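Local coordinates for nucleoporin nup120 (Schizosaccharomyces pombe, PDB 4GQ2), which serves as a structural constituent of the nuclear pore complex, whose nucleoporins both build the pore and can dock nuclear transport factors, at residues Thr532-Ala537 against Ala541-Pro546; Ala676-Val681 against His792-Ser797; Gly191-Ile196 against Lys260-Ser265; Leu175-Ser180 against Asn248-Leu253. One frame throughout, in Å; residues are numbered along the deposited sequence.

Contact 1: residues Thr532-Ala537 against Ala541-Pro546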
loop_
_atom_site.group_PDB
_atom_site.type_symbol
_atom_site.label_atom_id
_atom_site.label_comp_id
_atom_site.label_asym_id
_atom_site.label_seq_id
_atom_site.Cartn_x
_atom_site.Cartn_y
_atom_site.Cartn_z
ATOM N N THR A 532 21.216 10.840 -12.791
ATOM C CA THR A 532 22.368 10.162 -12.210
ATOM C C THR A 532 21.931 9.071 -11.224
ATOM O O THR A 532 21.331 9.343 -10.175
ATOM C CB THR A 532 23.385 11.133 -11.564
ATOM O OG1 THR A 532 24.116 10.442 -10.541
ATOM C CG2 THR A 532 22.690 12.316 -10.949
ATOM N N TYR A 533 22.226 7.832 -11.600
ATOM C CA TYR A 533 21.922 6.664 -10.790
ATOM C C TYR A 533 22.943 6.518 -9.673
ATOM O O TYR A 533 24.127 6.763 -9.872
ATOM C CB TYR A 533 21.945 5.406 -11.658
ATOM C CG TYR A 533 20.793 5.285 -12.628
ATOM C CD1 TYR A 533 20.831 5.918 -13.875
ATOM C CD2 TYR A 533 19.668 4.522 -12.313
ATOM C CE1 TYR A 533 19.780 5.803 -14.771
ATOM C CE2 TYR A 533 18.612 4.405 -13.203
ATOM C CZ TYR A 533 18.670 5.045 -14.428
ATOM O OH TYR A 533 17.623 4.922 -15.318
ATOM N N ILE A 534 22.464 6.115 -8.503
ATOM C CA ILE A 534 23.305 5.818 -7.351
ATOM C C ILE A 534 23.123 4.348 -7.021
ATOM O O ILE A 534 22.002 3.908 -6.756
ATOM C CB ILE A 534 22.893 6.648 -6.120
ATOM C CG1 ILE A 534 22.997 8.145 -6.415
ATOM C CG2 ILE A 534 23.747 6.279 -4.924
ATOM C CD1 ILE A 534 22.114 8.998 -5.528
ATOM N N ASN A 535 24.221 3.596 -7.021
ATOM C CA ASN A 535 24.151 2.148 -6.847
ATOM C C ASN A 535 24.608 1.674 -5.484
ATOM O O ASN A 535 25.792 1.778 -5.144
ATOM C CB ASN A 535 24.934 1.444 -7.957
ATOM C CG ASN A 535 24.429 1.812 -9.331
ATOM O OD1 ASN A 535 23.253 1.616 -9.636
ATOM N ND2 ASN A 535 25.311 2.363 -10.166
ATOM N N TYR A 536 23.652 1.178 -4.700
ATOM C CA TYR A 536 23.931 0.600 -3.387
ATOM C C TYR A 536 23.962 -0.908 -3.544
ATOM O O TYR A 536 23.621 -1.420 -4.604
ATOM C CB TYR A 536 22.872 1.010 -2.352
ATOM C CG TYR A 536 22.791 2.504 -2.095
ATOM C CD1 TYR A 536 23.660 3.120 -1.201
ATOM C CD2 TYR A 536 21.844 3.297 -2.745
ATOM C CE1 TYR A 536 23.600 4.480 -0.964
ATOM C CE2 TYR A 536 21.768 4.661 -2.505
ATOM C CZ TYR A 536 22.656 5.246 -1.617
ATOM O OH TYR A 536 22.604 6.593 -1.367
ATOM N N ALA A 537 24.342 -1.609 -2.479
ATOM C CA ALA A 537 24.549 -3.054 -2.524
ATOM C C ALA A 537 23.272 -3.871 -2.698
ATOM O O ALA A 537 23.348 -5.059 -3.029
ATOM C CB ALA A 537 25.320 -3.517 -1.294
ATOM N N ALA A 541 19.131 4.184 -6.735
ATOM C CA ALA A 541 18.567 5.467 -6.386
ATOM C C ALA A 541 18.930 6.516 -7.430
ATOM O O ALA A 541 19.764 6.271 -8.304
ATOM C CB ALA A 541 19.051 5.881 -5.008
ATOM N N PHE A 542 18.277 7.672 -7.358
ATOM C CA PHE A 542 18.707 8.838 -8.126
ATOM C C PHE A 542 18.604 10.108 -7.314
ATOM O O PHE A 542 17.843 10.182 -6.351
ATOM C CB PHE A 542 17.951 9.006 -9.449
ATOM C CG PHE A 542 16.830 8.043 -9.648
ATOM C CD1 PHE A 542 15.599 8.244 -9.036
ATOM C CD2 PHE A 542 17.001 6.938 -10.466
ATOM C CE1 PHE A 542 14.558 7.347 -9.229
ATOM C CE2 PHE A 542 15.965 6.040 -10.664
ATOM C CZ PHE A 542 14.742 6.245 -10.046
ATOM N N ILE A 543 19.389 11.101 -7.716
ATOM C CA ILE A 543 19.419 12.390 -7.039
ATOM C C ILE A 543 18.182 13.195 -7.430
ATOM O O ILE A 543 17.665 13.052 -8.544
ATOM C CB ILE A 543 20.725 13.159 -7.366
ATOM C CG1 ILE A 543 21.941 12.333 -6.931
ATOM C CG2 ILE A 543 20.760 14.516 -6.671
ATOM C CD1 ILE A 543 23.265 12.829 -7.471
ATOM N N ARG A 544 17.701 14.009 -6.494
ATOM C CA ARG A 544 16.607 14.949 -6.745
ATOM C C ARG A 544 16.689 16.136 -5.796
ATOM O O ARG A 544 17.285 16.042 -4.716
ATOM C CB ARG A 544 15.236 14.257 -6.637
ATOM C CG ARG A 544 14.945 13.570 -5.308
ATOM C CD ARG A 544 13.515 13.042 -5.276
ATOM N NE ARG A 544 13.017 12.838 -3.914
ATOM C CZ ARG A 544 12.594 13.811 -3.106
ATOM N NH1 ARG A 544 12.610 15.079 -3.507
ATOM N NH2 ARG A 544 12.158 13.515 -1.886
ATOM N N ASP A 545 16.108 17.255 -6.221
ATOM C CA ASP A 545 15.987 18.451 -5.390
ATOM C C ASP A 545 14.790 18.295 -4.465
ATOM O O ASP A 545 13.798 17.665 -4.840
ATOM C CB ASP A 545 15.797 19.704 -6.258
ATOM C CG ASP A 545 17.078 20.148 -6.955
ATOM O OD1 ASP A 545 18.178 19.669 -6.598
ATOM O OD2 ASP A 545 16.982 20.995 -7.866
ATOM N N PRO A 546 14.872 18.873 -3.255
ATOM C CA PRO A 546 13.716 18.835 -2.368
ATOM C C PRO A 546 12.622 19.753 -2.890
ATOM O O PRO A 546 12.928 20.785 -3.498
ATOM C CB PRO A 546 14.261 19.386 -1.034
ATOM C CG PRO A 546 15.742 19.519 -1.200
ATOM C CD PRO A 546 15.990 19.634 -2.672
HETATM O O HOH W 1 19.302 12.404 -10.852
#

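Contact 2: residues Ala676-Val681 against His792-Ser797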
loop_
_atom_site.group_PDB
_atom_site.type_symbol
_atom_site.label_atom_id
_atom_site.label_comp_id
_atom_site.label_asym_id
_atom_site.label_seq_id
_atom_site.Cartn_x
_atom_site.Cartn_y
_atom_site.Cartn_z
ATOM N N ALA A 676 7.130 2.751 -10.314
ATOM C CA ALA A 676 7.620 2.432 -8.970
ATOM C C ALA A 676 8.363 3.611 -8.347
ATOM O O ALA A 676 8.183 3.915 -7.170
ATOM C CB ALA A 676 8.508 1.205 -9.009
ATOM N N SER A 677 9.186 4.282 -9.148
ATOM C CA SER A 677 9.993 5.401 -8.668
ATOM C C SER A 677 9.116 6.578 -8.264
ATOM O O SER A 677 9.275 7.140 -7.175
ATOM C CB SER A 677 10.990 5.830 -9.745
ATOM O OG SER A 677 11.902 4.773 -10.015
ATOM N N VAL A 678 8.182 6.933 -9.146
ATOM C CA VAL A 678 7.243 8.020 -8.899
ATOM C C VAL A 678 6.413 7.760 -7.643
ATOM O O VAL A 678 6.290 8.650 -6.783
ATOM C CB VAL A 678 6.332 8.263 -10.122
ATOM C CG1 VAL A 678 5.190 9.205 -9.768
ATOM C CG2 VAL A 678 7.150 8.824 -11.285
ATOM N N ALA A 679 5.876 6.541 -7.528
ATOM C CA ALA A 679 5.081 6.141 -6.359
ATOM C C ALA A 679 5.825 6.321 -5.040
ATOM O O ALA A 679 5.243 6.774 -4.062
ATOM C CB ALA A 679 4.588 4.707 -6.498
ATOM N N ARG A 680 7.112 5.988 -5.018
ATOM C CA ARG A 680 7.906 6.124 -3.796
ATOM C C ARG A 680 8.118 7.585 -3.427
ATOM O O ARG A 680 7.959 7.965 -2.262
ATOM C CB ARG A 680 9.231 5.355 -3.912
ATOM C CG ARG A 680 9.018 3.844 -3.850
ATOM C CD ARG A 680 10.272 3.015 -4.109
ATOM N NE ARG A 680 9.963 1.592 -3.979
ATOM C CZ ARG A 680 10.062 0.888 -2.852
ATOM N NH1 ARG A 680 10.516 1.450 -1.736
ATOM N NH2 ARG A 680 9.727 -0.399 -2.852
ATOM N N VAL A 681 8.441 8.412 -4.421
ATOM C CA VAL A 681 8.598 9.848 -4.184
ATOM C C VAL A 681 7.267 10.487 -3.755
ATOM O O VAL A 681 7.241 11.258 -2.791
ATOM C CB VAL A 681 9.193 10.579 -5.411
ATOM C CG1 VAL A 681 9.138 12.088 -5.224
ATOM C CG2 VAL A 681 10.622 10.127 -5.657
ATOM N N HIS A 792 10.830 13.511 -12.809
ATOM C CA HIS A 792 10.457 14.801 -12.229
ATOM C C HIS A 792 9.163 15.352 -12.790
ATOM O O HIS A 792 8.375 15.973 -12.063
ATOM C CB HIS A 792 11.588 15.815 -12.404
ATOM C CG HIS A 792 11.289 17.162 -11.790
ATOM N ND1 HIS A 792 11.500 17.425 -10.486
ATOM C CD2 HIS A 792 10.740 18.318 -12.340
ATOM C CE1 HIS A 792 11.121 18.690 -10.215
ATOM N NE2 HIS A 792 10.654 19.235 -11.349
ATOM N N ALA A 793 8.920 15.130 -14.080
ATOM C CA ALA A 793 7.713 15.659 -14.718
ATOM C C ALA A 793 6.463 14.942 -14.229
ATOM O O ALA A 793 5.433 15.572 -14.013
ATOM C CB ALA A 793 7.817 15.593 -16.241
ATOM N N THR A 794 6.554 13.625 -14.060
ATOM C CA THR A 794 5.407 12.840 -13.595
ATOM C C THR A 794 5.032 13.210 -12.154
ATOM O O THR A 794 3.863 13.479 -11.855
ATOM C CB THR A 794 5.645 11.334 -13.784
ATOM O OG1 THR A 794 5.948 11.092 -15.164
ATOM C CG2 THR A 794 4.414 10.512 -13.395
ATOM N N VAL A 795 6.033 13.272 -11.280
ATOM C CA VAL A 795 5.813 13.716 -9.913
ATOM C C VAL A 795 5.084 15.057 -9.927
ATOM O O VAL A 795 3.951 15.160 -9.439
ATOM C CB VAL A 795 7.133 13.821 -9.125
ATOM C CG1 VAL A 795 6.865 14.301 -7.707
ATOM C CG2 VAL A 795 7.851 12.476 -9.106
ATOM N N ILE A 796 5.728 16.066 -10.518
ATOM C CA ILE A 796 5.190 17.429 -10.564
ATOM C C ILE A 796 3.773 17.459 -11.131
ATOM O O ILE A 796 2.890 18.108 -10.567
ATOM C CB ILE A 796 6.146 18.389 -11.325
ATOM C CG1 ILE A 796 7.297 18.833 -10.417
ATOM C CG2 ILE A 796 5.414 19.612 -11.865
ATOM C CD1 ILE A 796 6.892 19.747 -9.276
ATOM N N SER A 797 3.549 16.738 -12.228
ATOM C CA SER A 797 2.216 16.664 -12.832
ATOM C C SER A 797 1.196 16.050 -11.877
ATOM O O SER A 797 0.088 16.577 -11.731
ATOM C CB SER A 797 2.251 15.874 -14.141
ATOM O OG SER A 797 3.210 16.423 -15.026
#

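Contact 3: residues Gly191-Ile196 against Lys260-Ser265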
loop_
_atom_site.group_PDB
_atom_site.type_symbol
_atom_site.label_atom_id
_atom_site.label_comp_id
_atom_site.label_asym_id
_atom_site.label_seq_id
_atom_site.Cartn_x
_atom_site.Cartn_y
_atom_site.Cartn_z
ATOM N N GLY A 191 51.214 -5.121 -12.792
ATOM C CA GLY A 191 51.711 -4.324 -13.910
ATOM C C GLY A 191 51.439 -4.966 -15.256
ATOM O O GLY A 191 51.385 -6.195 -15.368
ATOM N N GLY A 192 51.278 -4.134 -16.283
ATOM C CA GLY A 192 51.013 -4.624 -17.632
ATOM C C GLY A 192 49.595 -4.409 -18.133
ATOM O O GLY A 192 48.681 -4.111 -17.360
ATOM N N LEU A 193 49.417 -4.577 -19.440
ATOM C CA LEU A 193 48.154 -4.278 -20.108
ATOM C C LEU A 193 48.020 -5.067 -21.410
ATOM O O LEU A 193 48.895 -5.008 -22.274
ATOM C CB LEU A 193 48.048 -2.772 -20.388
ATOM C CG LEU A 193 46.787 -2.218 -21.059
ATOM C CD1 LEU A 193 45.654 -2.041 -20.056
ATOM C CD2 LEU A 193 47.097 -0.899 -21.748
ATOM N N THR A 194 46.914 -5.789 -21.544
ATOM C CA THR A 194 46.640 -6.579 -22.740
ATOM C C THR A 194 45.415 -6.063 -23.494
ATOM O O THR A 194 44.503 -5.483 -22.900
ATOM C CB THR A 194 46.452 -8.079 -22.403
ATOM O OG1 THR A 194 46.267 -8.824 -23.612
ATOM C CG2 THR A 194 45.240 -8.302 -21.505
ATOM N N LYS A 195 45.408 -6.264 -24.807
ATOM C CA LYS A 195 44.200 -6.057 -25.592
ATOM C C LYS A 195 43.739 -7.406 -26.120
ATOM O O LYS A 195 44.401 -8.015 -26.964
ATOM C CB LYS A 195 44.424 -5.064 -26.740
ATOM C CG LYS A 195 43.144 -4.699 -27.481
ATOM C CD LYS A 195 43.409 -3.951 -28.780
ATOM C CE LYS A 195 43.575 -2.458 -28.548
ATOM N NZ LYS A 195 43.909 -1.744 -29.811
ATOM N N ILE A 196 42.615 -7.881 -25.595
ATOM C CA ILE A 196 42.007 -9.114 -26.065
ATOM C C ILE A 196 41.064 -8.797 -27.226
ATOM O O ILE A 196 40.130 -8.015 -27.065
ATOM C CB ILE A 196 41.264 -9.843 -24.924
ATOM C CG1 ILE A 196 42.241 -10.151 -23.779
ATOM C CG2 ILE A 196 40.596 -11.116 -25.438
ATOM C CD1 ILE A 196 41.582 -10.496 -22.461
ATOM N N LYS A 260 48.568 9.124 -18.648
ATOM C CA LYS A 260 48.967 8.655 -19.974
ATOM C C LYS A 260 47.794 8.568 -20.944
ATOM O O LYS A 260 46.692 8.155 -20.574
ATOM C CB LYS A 260 49.624 7.274 -19.878
ATOM C CG LYS A 260 50.581 7.106 -18.707
ATOM C CD LYS A 260 51.369 5.810 -18.802
ATOM C CE LYS A 260 52.374 5.721 -17.663
ATOM N NZ LYS A 260 53.284 4.550 -17.780
ATOM N N VAL A 261 48.052 8.950 -22.191
ATOM C CA VAL A 261 47.090 8.781 -23.278
ATOM C C VAL A 261 47.593 7.703 -24.235
ATOM O O VAL A 261 48.643 7.865 -24.863
ATOM C CB VAL A 261 46.875 10.089 -24.059
ATOM C CG1 VAL A 261 45.714 9.944 -25.031
ATOM C CG2 VAL A 261 46.632 11.244 -23.104
ATOM N N LEU A 262 46.849 6.603 -24.331
ATOM C CA LEU A 262 47.209 5.500 -25.216
ATOM C C LEU A 262 46.393 5.553 -26.501
ATOM O O LEU A 262 45.160 5.584 -26.461
ATOM C CB LEU A 262 46.989 4.157 -24.520
ATOM C CG LEU A 262 47.595 2.935 -25.212
ATOM C CD1 LEU A 262 49.037 2.727 -24.766
ATOM C CD2 LEU A 262 46.764 1.693 -24.925
ATOM N N ASP A 263 47.080 5.567 -27.638
ATOM C CA ASP A 263 46.396 5.588 -28.925
ATOM C C ASP A 263 46.101 4.162 -29.363
ATOM O O ASP A 263 47.014 3.407 -29.699
ATOM C CB ASP A 263 47.225 6.323 -29.979
ATOM C CG ASP A 263 46.491 6.486 -31.296
ATOM O OD1 ASP A 263 45.254 6.662 -31.290
ATOM O OD2 ASP A 263 47.157 6.440 -32.348
ATOM N N LEU A 264 44.818 3.810 -29.351
ATOM C CA LEU A 264 44.366 2.451 -29.648
ATOM C C LEU A 264 44.460 2.075 -31.129
ATOM O O LEU A 264 44.454 0.891 -31.471
ATOM C CB LEU A 264 42.932 2.253 -29.153
ATOM C CG LEU A 264 42.709 2.301 -27.644
ATOM C CD1 LEU A 264 41.287 2.752 -27.348
ATOM C CD2 LEU A 264 43.006 0.953 -27.001
ATOM N N SER A 265 44.534 3.076 -32.005
ATOM C CA SER A 265 44.725 2.815 -33.432
ATOM C C SER A 265 46.106 2.217 -33.686
ATOM O O SER A 265 46.263 1.359 -34.554
ATOM C CB SER A 265 44.527 4.088 -34.263
ATOM O OG SER A 265 45.446 5.094 -33.887
#

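Contact 4: residues Leu175-Ser180 against Asn248-Leu253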
loop_
_atom_site.group_PDB
_atom_site.type_symbol
_atom_site.label_atom_id
_atom_site.label_comp_id
_atom_site.label_asym_id
_atom_site.label_seq_id
_atom_site.Cartn_x
_atom_site.Cartn_y
_atom_site.Cartn_z
ATOM N N LEU A 175 41.739 -4.499 -13.929
ATOM C CA LEU A 175 40.769 -3.536 -14.435
ATOM C C LEU A 175 40.454 -3.814 -15.897
ATOM O O LEU A 175 41.298 -4.339 -16.629
ATOM C CB LEU A 175 41.271 -2.100 -14.252
ATOM C CG LEU A 175 41.506 -1.582 -12.824
ATOM C CD1 LEU A 175 42.340 -0.308 -12.844
ATOM C CD2 LEU A 175 40.194 -1.347 -12.087
ATOM N N MET A 176 39.232 -3.477 -16.305
ATOM C CA MET A 176 38.786 -3.661 -17.685
ATOM C C MET A 176 38.293 -2.355 -18.285
ATOM O O MET A 176 37.838 -1.459 -17.571
ATOM C CB MET A 176 37.639 -4.670 -17.771
ATOM C CG MET A 176 37.840 -5.978 -17.023
ATOM S SD MET A 176 36.274 -6.863 -16.843
ATOM C CE MET A 176 35.971 -7.449 -18.509
ATOM N N ALA A 177 38.378 -2.265 -19.608
ATOM C CA ALA A 177 37.693 -1.221 -20.361
ATOM C C ALA A 177 37.350 -1.751 -21.745
ATOM O O ALA A 177 38.234 -1.943 -22.585
ATOM C CB ALA A 177 38.537 0.049 -20.453
ATOM N N ALA A 178 36.065 -2.018 -21.957
ATOM C CA ALA A 178 35.541 -2.404 -23.260
ATOM C C ALA A 178 35.910 -1.348 -24.297
ATOM O O ALA A 178 35.730 -0.151 -24.070
ATOM C CB ALA A 178 34.029 -2.566 -23.187
ATOM N N ILE A 179 36.445 -1.794 -25.426
ATOM C CA ILE A 179 36.808 -0.884 -26.514
ATOM C C ILE A 179 35.697 -0.890 -27.559
ATOM O O ILE A 179 35.412 0.131 -28.188
ATOM C CB ILE A 179 38.166 -1.283 -27.148
ATOM C CG1 ILE A 179 39.308 -1.151 -26.129
ATOM C CG2 ILE A 179 38.454 -0.487 -28.417
ATOM C CD1 ILE A 179 39.330 0.151 -25.351
ATOM N N SER A 180 35.065 -2.053 -27.707
ATOM C CA SER A 180 34.043 -2.296 -28.712
ATOM C C SER A 180 33.344 -3.617 -28.408
ATOM O O SER A 180 33.597 -4.247 -27.375
ATOM C CB SER A 180 34.683 -2.372 -30.101
ATOM O OG SER A 180 35.497 -3.530 -30.215
ATOM N N ASN A 248 39.955 7.248 -30.760
ATOM C CA ASN A 248 40.292 5.859 -30.460
ATOM C C ASN A 248 41.404 5.835 -29.400
ATOM O O ASN A 248 42.547 5.461 -29.670
ATOM C CB ASN A 248 40.692 5.111 -31.738
ATOM C CG ASN A 248 40.473 3.610 -31.634
ATOM O OD1 ASN A 248 39.812 3.120 -30.715
ATOM N ND2 ASN A 248 41.028 2.869 -32.590
ATOM N N VAL A 249 41.038 6.238 -28.186
ATOM C CA VAL A 249 41.997 6.623 -27.152
ATOM C C VAL A 249 41.684 6.015 -25.784
ATOM O O VAL A 249 40.523 5.917 -25.382
ATOM C CB VAL A 249 42.067 8.167 -27.045
ATOM C CG1 VAL A 249 42.434 8.628 -25.642
ATOM C CG2 VAL A 249 43.028 8.726 -28.085
ATOM N N LEU A 250 42.741 5.614 -25.086
ATOM C CA LEU A 250 42.656 5.123 -23.719
ATOM C C LEU A 250 43.389 6.109 -22.817
ATOM O O LEU A 250 44.504 6.524 -23.130
ATOM C CB LEU A 250 43.299 3.739 -23.627
ATOM C CG LEU A 250 42.772 2.726 -22.609
ATOM C CD1 LEU A 250 41.393 2.219 -23.013
ATOM C CD2 LEU A 250 43.742 1.564 -22.471
ATOM N N VAL A 251 42.752 6.515 -21.721
ATOM C CA VAL A 251 43.403 7.370 -20.725
ATOM C C VAL A 251 43.662 6.557 -19.466
ATOM O O VAL A 251 42.740 5.978 -18.888
ATOM C CB VAL A 251 42.585 8.637 -20.391
ATOM C CG1 VAL A 251 43.260 9.440 -19.286
ATOM C CG2 VAL A 251 42.415 9.503 -21.630
ATOM N N MET A 252 44.927 6.513 -19.058
ATOM C CA MET A 252 45.349 5.690 -17.933
ATOM C C MET A 252 46.114 6.501 -16.899
ATOM O O MET A 252 46.807 7.468 -17.234
ATOM C CB MET A 252 46.215 4.526 -18.418
ATOM C CG MET A 252 45.681 3.822 -19.658
ATOM S SD MET A 252 46.899 2.780 -20.485
ATOM C CE MET A 252 48.128 3.976 -21.001
ATOM N N LEU A 253 45.967 6.101 -15.639
ATOM C CA LEU A 253 46.769 6.617 -14.545
ATOM C C LEU A 253 47.591 5.481 -13.949
ATOM O O LEU A 253 47.069 4.384 -13.713
ATOM C CB LEU A 253 45.883 7.265 -13.481
ATOM C CG LEU A 253 46.573 7.898 -12.270
ATOM C CD1 LEU A 253 47.651 8.896 -12.677
ATOM C CD2 LEU A 253 45.544 8.573 -11.385
#

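Contact 1: residues Thr532-Ala537 against Ala541-Pro546
Ile534 and Ala541 face each other as the antiparallel hydrogen-bonded pair of a beta hairpin, formed by strands 532-536 and 539-544 in the beta-propeller part of the protein. Ile534 N donates to Ala541 O over 2.7 Å, and Ala541 N returns a more bent bond to Ile534 O, 2.9 Å long. Tyr533 and Phe542 form the adjoining non-hydrogen-bonded pair. Farther along, the direct ladder gives way to a water that accepts from Thr532 N and donates to Ile543 O, consistent with strands whose N-to-C directions are at 135°, well short of exact antiparallel.

The aromatic contact lies on the Tyr533-Phe542 face: the two side chains run side by side, and the edge of Phe542 turns toward the face of Tyr533 in an offset edge-to-face pair, planes 76° apart. Beyond it, Tyr533 OH is bonded to Val89 O.

Aliphatic packing fills the other face. Ile534 CD1 meets Ile543 CG1 at 3.6 Å, the side chains crossing at about a right angle, while Ile543 CD1 rests on Thr532 CG2. Cutting Ile543 back to an alanine removes CG1 and CD1, which is likely to open a gap beside Thr532 CG2 and set the end of Ile534 free to turn. Nearer the turn, the Tyr536 ring offers its edge, with CE2 3.9 Å from Ala541 CB and that methyl in the ring plane.

Contact 2: residues Ala676-Val681 against His792-Ser797
Thr794 OG1 is gripped from two directions: it donates to Pro790 O, one turn earlier in its own helix, and accepts from Ser780 N. With the hydroxyl so engaged beside the backbone N (chi1 -56°), the methyl CG2 is the branch presented to segment 676-681. It lies 3.8 Å from Val678 CG2 and nearly as close to Val678 CG1, so the two branches of the valine straddle the threonine methyl. The side chains cross at about a right angle.

One turn on in helix 672-703, Val681 meets Val795, the residue after Thr794, and the side chains again cross at about a right angle. Val681 CG1, set opposite its backbone N at chi1 171°, comes 4.0 Å from Val795 CG1 and almost as near to CG2, again one methyl set against a forked partner. Val678 CG1 stands at a looser 4.3 Å from Val795 CG2 and ties the two groups together. No hydrogen bond passes between the segments; the adhesion is wholly apolar. Behind the contact, Ser797 OG folds back to Ala793 O at 2.6 Å, while Ser797 N reaches the same oxygen from the opposite face of its carbonyl plane.

Helix 672-703 is also lined elsewhere: Val678 and Ala679 touch helix 770-777, whereas Ser677 and Val681 lean on strands 3-11 and 539-544. The axes of the two short segments pass 9.7 Å apart. This is helix-helix packing at a signed crossing angle of -46° through valine and threonine methyls, joining helix 672-703 of the Nup120 helical domain to helix 790-803 in the alpha-helical part beside the propeller.

Contact 3: residues Gly191-Ile196 against Lys260-Ser265
Lys195 buries more surface here than any other residue, and it works with two parts of itself. Its chain leaves the backbone extended, then bends at chi3 (-85°), which swings the ammonium group to the backbone of Leu264. NZ bonds to Asn267 OD1 in the same turn and makes a weaker hydrogen bond to Leu264 O, 3.2 Å away, so two oxygens, one only weakly bonded, meet the ammonium group of this buried lysine.

Leu264 answers with its side chain as well as its carbonyl. The two side chains cross obliquely, with Leu264 CD2 3.8 Å from Lys195 CE, so the aliphatic part of the lysine is packed against the leucine while its charged end stays on the oxygens.

The contact joins two successive four-stranded antiparallel sheets, blades of the beta-propeller, through strand 193-199 of one and strand 258-263 with its following turn in the other. The backbones stay well apart, as expected of sheets that pack through side chains instead of sharing an edge: Leu193 CA and Leu262 CA are 11.1 Å apart.

Leu193 and Leu262 span that separation tip to tip, and their CD2 methyls meet at 4.1 Å. Ile210 of strand 204-210 touches both leucines.

Contact 4: residues Leu175-Ser180 against Asn248-Leu253
Two blades of the beta-propeller meet where Ile179, just past the end of strand 173-178, packs on Leu250 of strand 249-254 in the following sheet. Ile179 CD1 and Leu250 CD1 are 3.7 Å apart, the nearest approach between the segments, and the side chains cross at about a right angle. The isoleucine gets there through CG1, which stands beside its backbone N (chi1 -64°) and carries CD1 toward the leucine.

Leu250 CD1 has a second neighbour on the blade of Ile179. Ala177, near the end of strand 173-178, points toward the other segment, its CB a looser 4.4 Å from Leu250 CD1, so a single leucine methyl lies against both Ile179 and Ala177. Between the blades the nearest backbone partners are Ala177 with Leu250, 8.7 Å between their CA atoms, and Ile179 with Asn248, 8.6 Å between theirs.

That spacing is far too wide for a shared ladder and fits the side-chain packing by which consecutive propeller blades adhere. Strand 173-178 is an edge strand of its four-stranded sheet, whereas strand 249-254 lies inside its own, between 238-244 and 258-263. Backbone bonds to Leu262 and Leu264 anchor Leu250 and Asn248 in that sheet, and Ile179 also reaches Phe243 and Leu264 of the blade of Leu250.

Toward the more exposed end, the other branch of Ile179 takes part: CG2 comes 4.5 Å from Asn248 OD1, a loose van der Waals approach of the methyl to the amide oxygen. No hydrogen bond crosses between the two segments.

Along the chain, contacts 3 and 4 cross each other and close before contact 1, which in turn closes before contact 2 opens. Contacts 3 and 4, with centres about 7 Å apart, join the same two propeller blades and are laced together by probable backbone hydrogen bonds between neighbouring strands 249-254 and 258-263. Contact 1 lies about 26 Å from contact 4, centre to centre, in the sheet where strand 539-544 also pairs with strand 3-11. Contact 2, its centre about 14 Å from that of contact 1, touches it directly: Phe542 packs on Ser677, and Arg544 on Val681. The hairpin thus forms part of the seam between propeller and helices, consistent with the two packing as one continuous unit.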